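Local atomic coordinates of xyloglucan-specific endo-beta-1,4-glucanase GH12 (Aspergillus niveus, PDB entry 4NPR), a protein that probably hydrolyses internal beta-1,4-glucosidic linkages of xyloglucan with retention of configuration, releasing xyloglucan oligosaccharides. Residues A[157-162]-A[180-185]; A[125-130]-A[199-204]; A[140-145]-A[222-227]; A[133-138]-A[215-220]. One frame throughout, in Å; residues are numbered along the deposited sequence.

Contact 1: residues A[157-162]-A[180-185]; sequences SPIATP and QVYSFV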
loop_
_atom_site.group_PDB
_atom_site.type_symbol
_atom_site.label_atom_id
_atom_site.label_comp_id
_atom_site.label_asym_id
_atom_site.label_seq_id
_atom_site.Cartn_x
_atom_site.Cartn_y
_atom_site.Cartn_z
ATOM N N SER A 157 -1.650 19.437 4.911
ATOM C CA SER A 157 -0.251 19.691 5.257
ATOM C C SER A 157 0.244 18.629 6.171
ATOM O O SER A 157 -0.548 18.039 6.873
ATOM C CB SER A 157 -0.106 20.985 6.053
ATOM O OG SER A 157 -0.265 22.090 5.224
ATOM N N PRO A 158 1.560 18.424 6.228
ATOM C CA PRO A 158 2.111 17.488 7.208
ATOM C C PRO A 158 1.783 17.855 8.639
ATOM O O PRO A 158 1.732 19.025 8.958
ATOM C CB PRO A 158 3.613 17.609 7.015
ATOM C CG PRO A 158 3.840 18.189 5.646
ATOM C CD PRO A 158 2.563 18.902 5.254
ATOM N N ILE A 159 1.543 16.866 9.503
ATOM C CA ILE A 159 1.642 17.081 10.975
ATOM C C ILE A 159 3.073 16.920 11.477
ATOM O O ILE A 159 3.396 17.347 12.563
ATOM C CB ILE A 159 0.696 16.179 11.797
ATOM C CG1 ILE A 159 0.884 14.691 11.461
ATOM C CG2 ILE A 159 -0.747 16.553 11.509
ATOM C CD1 ILE A 159 0.077 13.741 12.336
ATOM N N ALA A 160 3.957 16.339 10.677
ATOM C CA ALA A 160 5.322 16.096 11.117
ATOM C C ALA A 160 6.144 15.602 9.941
ATOM O O ALA A 160 5.612 15.154 8.952
ATOM C CB ALA A 160 5.334 15.068 12.241
ATOM N N THR A 161 7.452 15.644 10.092
ATOM C CA THR A 161 8.363 15.222 9.050
ATOM C C THR A 161 9.422 14.264 9.602
ATOM O O THR A 161 10.605 14.486 9.444
ATOM C CB THR A 161 9.013 16.471 8.404
ATOM O OG1 THR A 161 9.663 17.260 9.416
ATOM C CG2 THR A 161 7.929 17.359 7.675
ATOM N N PRO A 162 8.992 13.155 10.215
ATOM C CA PRO A 162 9.936 12.209 10.824
ATOM C C PRO A 162 10.743 11.369 9.838
ATOM O O PRO A 162 10.348 11.181 8.705
ATOM C CB PRO A 162 9.012 11.285 11.586
ATOM C CG PRO A 162 7.827 11.169 10.649
ATOM C CD PRO A 162 7.634 12.562 10.115
ATOM N N GLN A 180 -9.231 6.234 10.977
ATOM C CA GLN A 180 -8.232 7.307 10.887
ATOM C C GLN A 180 -6.995 6.802 10.064
ATOM O O GLN A 180 -6.519 5.691 10.258
ATOM C CB GLN A 180 -7.826 7.759 12.288
ATOM C CG GLN A 180 -8.995 8.086 13.239
ATOM C CD GLN A 180 -9.889 9.211 12.738
ATOM O OE1 GLN A 180 -9.410 10.259 12.256
ATOM N NE2 GLN A 180 -11.215 9.002 12.840
ATOM N N VAL A 181 -6.497 7.611 9.136
ATOM C CA VAL A 181 -5.407 7.188 8.258
ATOM C C VAL A 181 -4.216 8.066 8.503
ATOM O O VAL A 181 -4.311 9.263 8.296
ATOM C CB VAL A 181 -5.803 7.263 6.746
ATOM C CG1 VAL A 181 -4.665 6.813 5.844
ATOM C CG2 VAL A 181 -7.055 6.420 6.480
ATOM N N TYR A 182 -3.123 7.449 8.960
ATOM C CA TYR A 182 -1.791 8.034 8.957
ATOM C C TYR A 182 -1.087 7.638 7.680
ATOM O O TYR A 182 -1.031 6.465 7.367
ATOM C CB TYR A 182 -0.979 7.494 10.091
ATOM C CG TYR A 182 -1.366 8.031 11.463
ATOM C CD1 TYR A 182 -1.009 9.336 11.855
ATOM C CD2 TYR A 182 -2.045 7.240 12.368
ATOM C CE1 TYR A 182 -1.388 9.846 13.085
ATOM C CE2 TYR A 182 -2.388 7.730 13.623
ATOM C CZ TYR A 182 -2.073 9.031 13.963
ATOM O OH TYR A 182 -2.440 9.490 15.187
ATOM N N SER A 183 -0.538 8.629 6.955
ATOM C CA SER A 183 0.191 8.393 5.712
ATOM C C SER A 183 1.595 8.973 5.747
ATOM O O SER A 183 1.764 10.172 5.909
ATOM C CB SER A 183 -0.558 8.982 4.523
ATOM O OG SER A 183 -1.720 8.241 4.254
ATOM N N PHE A 184 2.588 8.087 5.590
ATOM C CA PHE A 184 3.979 8.471 5.557
ATOM C C PHE A 184 4.305 8.580 4.087
ATOM O O PHE A 184 4.211 7.611 3.355
ATOM C CB PHE A 184 4.862 7.405 6.206
ATOM C CG PHE A 184 4.650 7.256 7.683
ATOM C CD1 PHE A 184 3.569 6.564 8.172
ATOM C CD2 PHE A 184 5.556 7.791 8.584
ATOM C CE1 PHE A 184 3.380 6.433 9.528
ATOM C CE2 PHE A 184 5.378 7.661 9.940
ATOM C CZ PHE A 184 4.286 6.982 10.407
ATOM N N VAL A 185 4.658 9.766 3.645
ATOM C CA VAL A 185 4.918 9.988 2.247
ATOM C C VAL A 185 6.374 10.375 2.086
ATOM O O VAL A 185 6.812 11.448 2.585
ATOM C CB VAL A 185 4.041 11.117 1.702
ATOM C CG1 VAL A 185 4.391 11.361 0.229
ATOM C CG2 VAL A 185 2.548 10.793 1.885
#

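Contact 2: residues A[125-130]-A[199-204]; sequences MFLSTS and DFFTYL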
loop_
_atom_site.group_PDB
_atom_site.type_symbol
_atom_site.label_atom_id
_atom_site.label_comp_id
_atom_site.label_asym_id
_atom_site.label_seq_id
_atom_site.Cartn_x
_atom_site.Cartn_y
_atom_site.Cartn_z
ATOM N N MET A 125 -1.286 -0.867 5.786
ATOM C CA MET A 125 -1.384 -1.727 6.946
ATOM C C MET A 125 -2.505 -1.265 7.873
ATOM O O MET A 125 -2.634 -0.083 8.176
ATOM C CB MET A 125 -0.086 -1.703 7.706
ATOM C CG MET A 125 1.101 -2.141 6.884
ATOM S SD MET A 125 2.579 -1.967 7.895
ATOM C CE MET A 125 2.957 -0.250 7.572
ATOM N N PHE A 126 -3.281 -2.218 8.355
ATOM C CA PHE A 126 -4.524 -1.944 9.016
ATOM C C PHE A 126 -4.510 -2.483 10.437
ATOM O O PHE A 126 -4.006 -3.591 10.674
ATOM C CB PHE A 126 -5.613 -2.618 8.220
ATOM C CG PHE A 126 -5.911 -1.939 6.927
ATOM C CD1 PHE A 126 -6.706 -0.803 6.906
ATOM C CD2 PHE A 126 -5.360 -2.404 5.739
ATOM C CE1 PHE A 126 -6.978 -0.158 5.717
ATOM C CE2 PHE A 126 -5.639 -1.787 4.543
ATOM C CZ PHE A 126 -6.451 -0.646 4.525
ATOM N N LEU A 127 -5.034 -1.681 11.379
ATOM C CA LEU A 127 -5.183 -2.098 12.758
ATOM C C LEU A 127 -6.626 -2.301 13.157
ATOM O O LEU A 127 -7.547 -1.734 12.533
ATOM C CB LEU A 127 -4.610 -1.062 13.668
ATOM C CG LEU A 127 -3.163 -0.808 13.356
ATOM C CD1 LEU A 127 -2.633 0.262 14.290
ATOM C CD2 LEU A 127 -2.412 -2.101 13.522
ATOM N N SER A 128 -6.830 -3.123 14.192
ATOM C CA SER A 128 -8.153 -3.312 14.774
ATOM C C SER A 128 -8.061 -3.635 16.248
ATOM O O SER A 128 -6.992 -4.039 16.736
ATOM C CB SER A 128 -8.935 -4.368 14.046
ATOM O OG SER A 128 -10.296 -4.222 14.396
ATOM N N THR A 129 -9.179 -3.434 16.952
ATOM C CA THR A 129 -9.244 -3.676 18.395
ATOM C C THR A 129 -9.392 -5.168 18.726
ATOM O O THR A 129 -9.047 -5.594 19.837
ATOM C CB THR A 129 -10.394 -2.878 19.089
ATOM O OG1 THR A 129 -11.686 -3.304 18.609
ATOM C CG2 THR A 129 -10.244 -1.380 18.851
ATOM N N SER A 130 -9.879 -5.970 17.783
ATOM C CA SER A 130 -9.882 -7.434 17.961
ATOM C C SER A 130 -9.412 -8.078 16.659
ATOM O O SER A 130 -9.494 -7.432 15.611
ATOM C CB SER A 130 -11.284 -7.926 18.326
ATOM O OG SER A 130 -12.176 -7.781 17.219
ATOM N N ASP A 199 9.099 -0.016 12.464
ATOM C CA ASP A 199 9.594 1.294 12.903
ATOM C C ASP A 199 8.480 2.346 12.841
ATOM O O ASP A 199 8.409 3.215 13.669
ATOM C CB ASP A 199 10.846 1.741 12.103
ATOM C CG ASP A 199 12.073 0.775 12.268
ATOM O OD1 ASP A 199 12.252 0.143 13.329
ATOM O OD2 ASP A 199 12.870 0.653 11.305
ATOM N N PHE A 200 7.626 2.255 11.844
ATOM C CA PHE A 200 6.458 3.111 11.705
ATOM C C PHE A 200 5.507 3.041 12.888
ATOM O O PHE A 200 5.009 4.058 13.335
ATOM C CB PHE A 200 5.735 2.712 10.430
ATOM C CG PHE A 200 6.560 2.982 9.218
ATOM C CD1 PHE A 200 6.736 4.288 8.784
ATOM C CD2 PHE A 200 7.256 1.980 8.594
ATOM C CE1 PHE A 200 7.551 4.568 7.713
ATOM C CE2 PHE A 200 8.092 2.263 7.535
ATOM C CZ PHE A 200 8.218 3.546 7.080
ATOM N N PHE A 201 5.269 1.843 13.406
ATOM C CA PHE A 201 4.501 1.672 14.644
ATOM C C PHE A 201 5.242 2.152 15.897
ATOM O O PHE A 201 4.662 2.865 16.734
ATOM C CB PHE A 201 4.045 0.227 14.788
ATOM C CG PHE A 201 3.186 -0.237 13.643
ATOM C CD1 PHE A 201 1.878 0.173 13.529
ATOM C CD2 PHE A 201 3.705 -1.060 12.636
ATOM C CE1 PHE A 201 1.067 -0.245 12.476
ATOM C CE2 PHE A 201 2.904 -1.488 11.583
ATOM C CZ PHE A 201 1.589 -1.073 11.503
ATOM N N THR A 202 6.503 1.776 16.053
ATOM C CA THR A 202 7.286 2.266 17.165
ATOM C C THR A 202 7.095 3.792 17.190
ATOM O O THR A 202 6.840 4.402 18.231
ATOM C CB THR A 202 8.793 1.958 16.953
ATOM O OG1 THR A 202 9.018 0.564 16.684
ATOM C CG2 THR A 202 9.616 2.362 18.153
ATOM N N TYR A 203 7.196 4.417 16.019
ATOM C CA TYR A 203 7.132 5.864 15.938
ATOM C C TYR A 203 5.804 6.453 16.422
ATOM O O TYR A 203 5.794 7.413 17.174
ATOM C CB TYR A 203 7.410 6.362 14.522
ATOM C CG TYR A 203 7.098 7.845 14.390
ATOM C CD1 TYR A 203 5.841 8.264 14.003
ATOM C CD2 TYR A 203 8.055 8.831 14.682
ATOM C CE1 TYR A 203 5.538 9.613 13.908
ATOM C CE2 TYR A 203 7.739 10.199 14.585
ATOM C CZ TYR A 203 6.470 10.572 14.185
ATOM O OH TYR A 203 6.080 11.911 14.054
ATOM N N LEU A 204 4.708 5.855 15.960
ATOM C CA LEU A 204 3.356 6.309 16.271
ATOM C C LEU A 204 3.021 6.079 17.712
ATOM O O LEU A 204 2.337 6.902 18.311
ATOM C CB LEU A 204 2.313 5.591 15.396
ATOM C CG LEU A 204 2.390 5.865 13.888
ATOM C CD1 LEU A 204 1.441 4.948 13.168
ATOM C CD2 LEU A 204 2.111 7.325 13.489
#

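Contact 3: residues A[140-145]-A[222-227]; sequences MVWLGA and GTEPFS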
loop_
_atom_site.group_PDB
_atom_site.type_symbol
_atom_site.label_atom_id
_atom_site.label_comp_id
_atom_site.label_asym_id
_atom_site.label_seq_id
_atom_site.Cartn_x
_atom_site.Cartn_y
_atom_site.Cartn_z
ATOM N N MET A 140 -0.257 4.051 5.991
ATOM C CA MET A 140 0.261 3.911 4.657
ATOM C C MET A 140 1.700 4.387 4.646
ATOM O O MET A 140 2.075 5.324 5.346
ATOM C CB MET A 140 -0.538 4.725 3.646
ATOM C CG MET A 140 -2.043 4.612 3.742
ATOM S SD MET A 140 -2.842 5.030 2.152
ATOM C CE MET A 140 -2.439 3.686 1.029
ATOM N N VAL A 141 2.490 3.749 3.801
ATOM C CA VAL A 141 3.849 4.160 3.601
ATOM C C VAL A 141 4.053 4.257 2.123
ATOM O O VAL A 141 4.070 3.249 1.420
ATOM C CB VAL A 141 4.846 3.186 4.245
ATOM C CG1 VAL A 141 6.247 3.681 3.990
ATOM C CG2 VAL A 141 4.566 3.076 5.751
ATOM N N TRP A 142 4.161 5.497 1.667
ATOM C CA TRP A 142 4.286 5.804 0.256
ATOM C C TRP A 142 5.770 5.858 -0.118
ATOM O O TRP A 142 6.520 6.737 0.309
ATOM C CB TRP A 142 3.633 7.142 -0.056
ATOM C CG TRP A 142 2.136 7.195 0.044
ATOM C CD1 TRP A 142 1.318 6.488 0.905
ATOM C CD2 TRP A 142 1.278 8.024 -0.711
ATOM N NE1 TRP A 142 0.003 6.810 0.692
ATOM C CE2 TRP A 142 -0.048 7.761 -0.292
ATOM C CE3 TRP A 142 1.488 8.957 -1.715
ATOM C CZ2 TRP A 142 -1.153 8.402 -0.866
ATOM C CZ3 TRP A 142 0.379 9.597 -2.298
ATOM C CH2 TRP A 142 -0.907 9.324 -1.873
ATOM N N LEU A 143 6.197 4.922 -0.955
ATOM C CA LEU A 143 7.531 5.042 -1.547
ATOM C C LEU A 143 7.517 5.920 -2.779
ATOM O O LEU A 143 8.580 6.393 -3.250
ATOM C CB LEU A 143 8.077 3.655 -1.858
ATOM C CG LEU A 143 8.131 2.778 -0.625
ATOM C CD1 LEU A 143 8.760 1.494 -1.050
ATOM C CD2 LEU A 143 8.883 3.383 0.566
ATOM N N GLY A 144 6.308 6.141 -3.292
ATOM C CA GLY A 144 6.125 6.794 -4.594
ATOM C C GLY A 144 4.907 7.676 -4.571
ATOM O O GLY A 144 3.834 7.220 -4.207
ATOM N N ALA A 145 5.103 8.952 -4.933
ATOM C CA ALA A 145 4.017 9.916 -5.162
ATOM C C ALA A 145 4.174 10.557 -6.545
ATOM O O ALA A 145 4.774 11.613 -6.703
ATOM C CB ALA A 145 4.012 10.976 -4.085
ATOM N N GLY A 222 1.025 -2.315 -2.872
ATOM C CA GLY A 222 0.644 -2.145 -4.256
ATOM C C GLY A 222 0.698 -0.699 -4.740
ATOM O O GLY A 222 1.492 0.121 -4.250
ATOM N N THR A 223 -0.160 -0.381 -5.707
ATOM C CA THR A 223 -0.204 0.960 -6.238
ATOM C C THR A 223 -1.653 1.458 -6.338
ATOM O O THR A 223 -2.547 0.666 -6.643
ATOM C CB THR A 223 0.480 1.027 -7.627
ATOM O OG1 THR A 223 0.358 2.353 -8.185
ATOM C CG2 THR A 223 -0.127 0.046 -8.539
ATOM N N GLU A 224 -1.863 2.761 -6.084
ATOM C CA GLU A 224 -3.193 3.416 -6.239
ATOM C C GLU A 224 -3.114 4.440 -7.348
ATOM O O GLU A 224 -2.529 5.510 -7.169
ATOM C CB GLU A 224 -3.650 4.157 -4.963
ATOM C CG GLU A 224 -4.114 3.277 -3.833
ATOM C CD GLU A 224 -4.469 4.084 -2.554
ATOM O OE1 GLU A 224 -3.782 5.097 -2.292
ATOM O OE2 GLU A 224 -5.390 3.678 -1.779
ATOM N N PRO A 225 -3.687 4.127 -8.495
ATOM C CA PRO A 225 -3.681 5.075 -9.590
ATOM C C PRO A 225 -4.876 6.047 -9.615
ATOM O O PRO A 225 -6.000 5.666 -9.264
ATOM C CB PRO A 225 -3.711 4.166 -10.802
ATOM C CG PRO A 225 -4.507 3.004 -10.367
ATOM C CD PRO A 225 -4.084 2.777 -8.934
ATOM N N PHE A 226 -4.623 7.282 -10.057
ATOM C CA PHE A 226 -5.674 8.275 -10.263
ATOM C C PHE A 226 -5.960 8.454 -11.774
ATOM O O PHE A 226 -7.098 8.419 -12.197
ATOM C CB PHE A 226 -5.313 9.585 -9.574
ATOM C CG PHE A 226 -5.141 9.472 -8.044
ATOM C CD1 PHE A 226 -4.007 8.879 -7.473
ATOM C CD2 PHE A 226 -6.078 10.017 -7.175
ATOM C CE1 PHE A 226 -3.826 8.836 -6.081
ATOM C CE2 PHE A 226 -5.918 9.949 -5.780
ATOM C CZ PHE A 226 -4.785 9.368 -5.235
ATOM N N SER A 227 -4.912 8.584 -12.584
ATOM C CA SER A 227 -5.035 8.671 -14.031
ATOM C C SER A 227 -3.697 8.521 -14.744
ATOM O O SER A 227 -2.633 8.613 -14.136
ATOM C CB SER A 227 -5.611 9.998 -14.422
ATOM O OG SER A 227 -4.684 10.988 -14.073
#

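Contact 4: residues A[133-138]-A[215-220]; sequences GDHNYE and YLVDVQ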
loop_
_atom_site.group_PDB
_atom_site.type_symbol
_atom_site.label_atom_id
_atom_site.label_comp_id
_atom_site.label_asym_id
_atom_site.label_seq_id
_atom_site.Cartn_x
_atom_site.Cartn_y
_atom_site.Cartn_z
ATOM N N GLY A 133 -12.111 -7.862 14.127
ATOM C CA GLY A 133 -12.813 -6.583 14.084
ATOM C C GLY A 133 -12.566 -5.712 12.855
ATOM O O GLY A 133 -11.621 -5.936 12.056
ATOM N N ASP A 134 -13.439 -4.709 12.730
ATOM C CA ASP A 134 -13.337 -3.678 11.719
ATOM C C ASP A 134 -12.011 -2.909 11.856
ATOM O O ASP A 134 -11.420 -2.851 12.943
ATOM C CB ASP A 134 -14.492 -2.668 11.877
ATOM C CG ASP A 134 -15.890 -3.288 11.648
ATOM O OD1 ASP A 134 -16.081 -4.186 10.777
ATOM O OD2 ASP A 134 -16.823 -2.833 12.341
ATOM N N HIS A 135 -11.571 -2.295 10.755
ATOM C CA HIS A 135 -10.380 -1.457 10.767
ATOM C C HIS A 135 -10.659 -0.101 11.386
ATOM O O HIS A 135 -11.474 0.662 10.886
ATOM C CB HIS A 135 -9.801 -1.265 9.363
ATOM C CG HIS A 135 -9.518 -2.544 8.644
ATOM N ND1 HIS A 135 -9.543 -2.640 7.268
ATOM C CD2 HIS A 135 -9.237 -3.786 9.110
ATOM C CE1 HIS A 135 -9.288 -3.888 6.916
ATOM N NE2 HIS A 135 -9.108 -4.606 8.018
ATOM N N ASN A 136 -9.981 0.209 12.468
ATOM C CA ASN A 136 -10.076 1.548 13.049
ATOM C C ASN A 136 -8.892 2.458 12.666
ATOM O O ASN A 136 -9.028 3.671 12.647
ATOM C CB ASN A 136 -10.270 1.459 14.583
ATOM C CG ASN A 136 -9.017 1.012 15.331
ATOM O OD1 ASN A 136 -8.710 1.514 16.423
ATOM N ND2 ASN A 136 -8.301 0.059 14.770
ATOM N N TYR A 137 -7.736 1.849 12.356
ATOM C CA TYR A 137 -6.593 2.573 11.861
ATOM C C TYR A 137 -6.076 2.091 10.538
ATOM O O TYR A 137 -6.153 0.924 10.174
ATOM C CB TYR A 137 -5.449 2.515 12.854
ATOM C CG TYR A 137 -5.664 3.382 14.034
ATOM C CD1 TYR A 137 -5.417 4.741 13.962
ATOM C CD2 TYR A 137 -6.131 2.852 15.220
ATOM C CE1 TYR A 137 -5.615 5.559 15.063
ATOM C CE2 TYR A 137 -6.319 3.652 16.346
ATOM C CZ TYR A 137 -6.061 5.011 16.261
ATOM O OH TYR A 137 -6.279 5.817 17.366
ATOM N N GLU A 138 -5.503 3.020 9.818
ATOM C CA GLU A 138 -4.812 2.667 8.628
ATOM C C GLU A 138 -3.507 3.414 8.599
ATOM O O GLU A 138 -3.478 4.620 8.853
ATOM C CB GLU A 138 -5.655 2.995 7.383
ATOM C CG GLU A 138 -4.960 2.611 6.070
ATOM C CD GLU A 138 -5.748 3.022 4.832
ATOM O OE1 GLU A 138 -6.824 3.668 4.931
ATOM O OE2 GLU A 138 -5.277 2.712 3.727
ATOM N N TYR A 215 -4.339 -4.696 17.364
ATOM C CA TYR A 215 -3.922 -5.815 16.490
ATOM C C TYR A 215 -3.541 -5.363 15.092
ATOM O O TYR A 215 -4.314 -4.696 14.452
ATOM C CB TYR A 215 -5.065 -6.832 16.316
ATOM C CG TYR A 215 -5.394 -7.611 17.561
ATOM C CD1 TYR A 215 -6.334 -7.141 18.485
ATOM C CD2 TYR A 215 -4.739 -8.818 17.845
ATOM C CE1 TYR A 215 -6.612 -7.858 19.655
ATOM C CE2 TYR A 215 -5.006 -9.548 19.004
ATOM C CZ TYR A 215 -5.933 -9.069 19.909
ATOM O OH TYR A 215 -6.195 -9.798 21.042
ATOM N N LEU A 216 -2.375 -5.774 14.594
ATOM C CA LEU A 216 -2.055 -5.678 13.147
ATOM C C LEU A 216 -2.852 -6.731 12.426
ATOM O O LEU A 216 -2.652 -7.873 12.724
ATOM C CB LEU A 216 -0.547 -5.925 12.915
ATOM C CG LEU A 216 0.061 -5.914 11.494
ATOM C CD1 LEU A 216 -0.405 -4.742 10.641
ATOM C CD2 LEU A 216 1.586 -5.870 11.609
ATOM N N VAL A 217 -3.765 -6.377 11.521
ATOM C CA VAL A 217 -4.608 -7.393 10.831
ATOM C C VAL A 217 -4.527 -7.541 9.293
ATOM O O VAL A 217 -5.099 -8.500 8.743
ATOM C CB VAL A 217 -6.112 -7.283 11.193
ATOM C CG1 VAL A 217 -6.284 -7.207 12.698
ATOM C CG2 VAL A 217 -6.796 -6.099 10.502
ATOM N N ASP A 218 -3.866 -6.600 8.616
ATOM C CA ASP A 218 -3.676 -6.662 7.158
ATOM C C ASP A 218 -2.350 -5.930 6.836
ATOM O O ASP A 218 -2.110 -4.860 7.371
ATOM C CB ASP A 218 -4.875 -6.015 6.402
ATOM C CG ASP A 218 -6.038 -7.031 6.069
ATOM O OD1 ASP A 218 -5.896 -7.865 5.119
ATOM O OD2 ASP A 218 -7.116 -6.959 6.733
ATOM N N VAL A 219 -1.490 -6.539 6.003
ATOM C CA VAL A 219 -0.309 -5.886 5.445
ATOM C C VAL A 219 -0.251 -6.085 3.923
ATOM O O VAL A 219 0.067 -7.164 3.424
ATOM C CB VAL A 219 0.980 -6.421 6.066
ATOM C CG1 VAL A 219 2.201 -5.693 5.511
ATOM C CG2 VAL A 219 0.913 -6.276 7.557
ATOM N N GLN A 220 -0.522 -5.004 3.206
ATOM C CA GLN A 220 -0.746 -5.032 1.772
ATOM C C GLN A 220 0.205 -4.056 1.077
ATOM O O GLN A 220 0.419 -2.973 1.583
ATOM C CB GLN A 220 -2.156 -4.581 1.499
ATOM C CG GLN A 220 -3.192 -5.373 2.259
ATOM C CD GLN A 220 -4.582 -4.971 1.825
ATOM O OE1 GLN A 220 -5.112 -3.946 2.246
ATOM N NE2 GLN A 220 -5.157 -5.753 0.932
#

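Contact 1: residues A[157-162]-A[180-185]
Ile159 and Pro162 of a loop reach the rings of Tyr182 and Phe184 on strand 179-186. The contact is small and apolar. Ile159 touches through the end of its longer branch. Its CD1 lies 4.2 Å from Tyr182 CE1, at the edge of the ring and near its plane. The branch is extended beyond CB (chi2 174°), which carries CD1 outward from the loop to the ring. Three residues on, Pro162 CG comes 4.3 Å from Phe184 CE2, approaching that ring obliquely. Tyr182 and Phe184 are two apart on the strand, and their rings stand on the same face of the sheet.

The next shell holds both sides. The loop is tied by backbone hydrogen bonds to strand 167-176: Ile159 and Ala160 pair with Leu171, and Pro162 with Phe169. Pro162 also rests on Tyr203 of helix 198-207. Leu204 of the same helix packs on both Tyr182 and Phe184, while Phe200 meets Phe184 edge-to-face. Helix side chains thus touch both loop and strand. This is loop and helix packing on the large sheet of a family 12 beta-jelly roll, on the face opposite the concave cleft face.

Contact 2: residues A[125-130]-A[199-204]
Phe201 points its ring from helix 198-207 at Met125 and Leu127 of strand 117-128. These two strand residues lie two apart, so both side chains leave the same face of the sheet. The ring fits against them with its far end. Met125 meets one flank through sulfur. Its SD is 3.7 Å from Phe201 CE2 and 3.8 Å from Phe201 CZ. Measured to the ring centroid, SD is 4.8 Å away and 72° off the normal. This is an oblique Met-aromatic contact. The thioether is bent at its last torsion (chi3 -86°), and the methyl CE stays near the same end of the ring, 4.2 Å from Phe201 CE2.

Leu127 takes the other flank. Both of its methyls serve, with CD2 4.1 Å and CD1 4.2 Å from Phe201 CE1. Here the two side chains run past each other in opposite directions. The three touching residues are buried, and the contact between them is wholly apolar.

Around this core, Met125 also packs on Val219 of strand 215-226. Leu127 touches Tyr137 of strand 137-146, and Leu210 of the loop after the helix. Phe200, next to Phe201, leans on Val141 of strand 137-146, and Leu204 on Ile139. The helix therefore lies across neighbouring strands of the large sheet, packed on the face opposite to that of Phe126.

Contact 3: residues A[140-145]-A[222-227]
Met140 and Trp142 both approach the segment 222-227 at one residue, Glu224. They do so across strand 117-128, which lies between their two strands in the large sheet. Before Glu224 in the chain, Thr223 points to the other side. Its OG1 is hydrogen-bonded to Asp120 O and to Tyr112 OH, and its side chain packs on Thr72 of strand 67-77.

Glu224 rises from the opposite face on an extended chain (chi2 176°). Its carboxylate meets the Met140 methyl from the opposite direction, with OE1 3.9 Å and OE2 4.1 Å from Met140 CE. The methyl is turned there by the bend at the end of the methionine (chi3 70°). Trp142 is less close, with CZ2 4.5 Å from Glu224 OE1, oblique to the ring. Within its own strand, Trp142 NE1 gives a weak but nearly straight hydrogen bond to Met140 SD, 3.7 Å long with an N-H...S angle of 170°. Asp120 of the middle strand brings its OD2 close to Glu224 OE1. These side chains stand on the concave face of the beta-jelly roll, which in family 12 enzymes forms the substrate cleft.

Pro225 turns inward again, onto Trp74 and Trp76 of the second sheet. Phe226 is back on the cleft face and packs on Val83 and Ala149. Phe226 and Ser227 both face Val118 as a classic beta bulge.

Contact 4: residues A[133-138]-A[215-220]
His135 extends its imidazole to Val217 and Asp218 near the strand ends in the middle of the large sheet of the beta-jelly roll. The next two residues, Asn136 and Tyr137, form a classic beta bulge facing Leu127. Val217 and Asp218 belong to strand 215-226. Strand 117-128 runs between, so the histidine bridges over a whole strand. The strand beneath it contributes Phe126, whose ring stacks with the imidazole. Met179 of strand 179-186 also touches the histidine.

His135 has the largest share of buried surface. One side of its imidazole is met by a methyl group: Val217 CG2 is 3.6 Å from His135 CD2 and 3.7 Å from His135 NE2. That methyl is the valine branch set between the backbone N and the carbonyl carbon. The approach is oblique to the ring.

Asp218 is the polar partner. Val217 and Asp218 are adjacent, yet both direct their side chains toward the histidine. This fits the local backbone, where psi of Val217 (-11°) departs from the usual strand value. The aspartate crosses the histidine at about a right angle, and the carboxylate plane is turned 78° from the ring plane. Asp218 also packs on Phe126, so the phenyl ring touches both polar partners.

The contact is a surface one, and a single polar bond spans it. His135 NE2 donates to Asp218 OD2 over 3.3 Å, but the N-H...O angle is only 129°, so the bond is weak. The same oxygen, Asp218 OD2, is 3.8 Å from His135 CE1.

All four contacts involve the large sheet, but they use both of its faces. Contacts 1 and 2 lie on the face opposite the concave one, where helix 198-207 joins them; their centres are about 14 Å apart. Contacts 3 and 4 lie on the concave face, about 18 Å apart between centres, and both span from strand 137-146 to strand 215-226. This is the face that forms the glucan-binding cleft in family 12 enzymes. Contacts 2 and 4 are the nearest pair, with centres about 8 Å apart on either side of strand 117-128. Contact 1 adjoins contact 3 through strand pairing: Phe184 N lies 2.8 Å from Met140 O, a probable hydrogen bond.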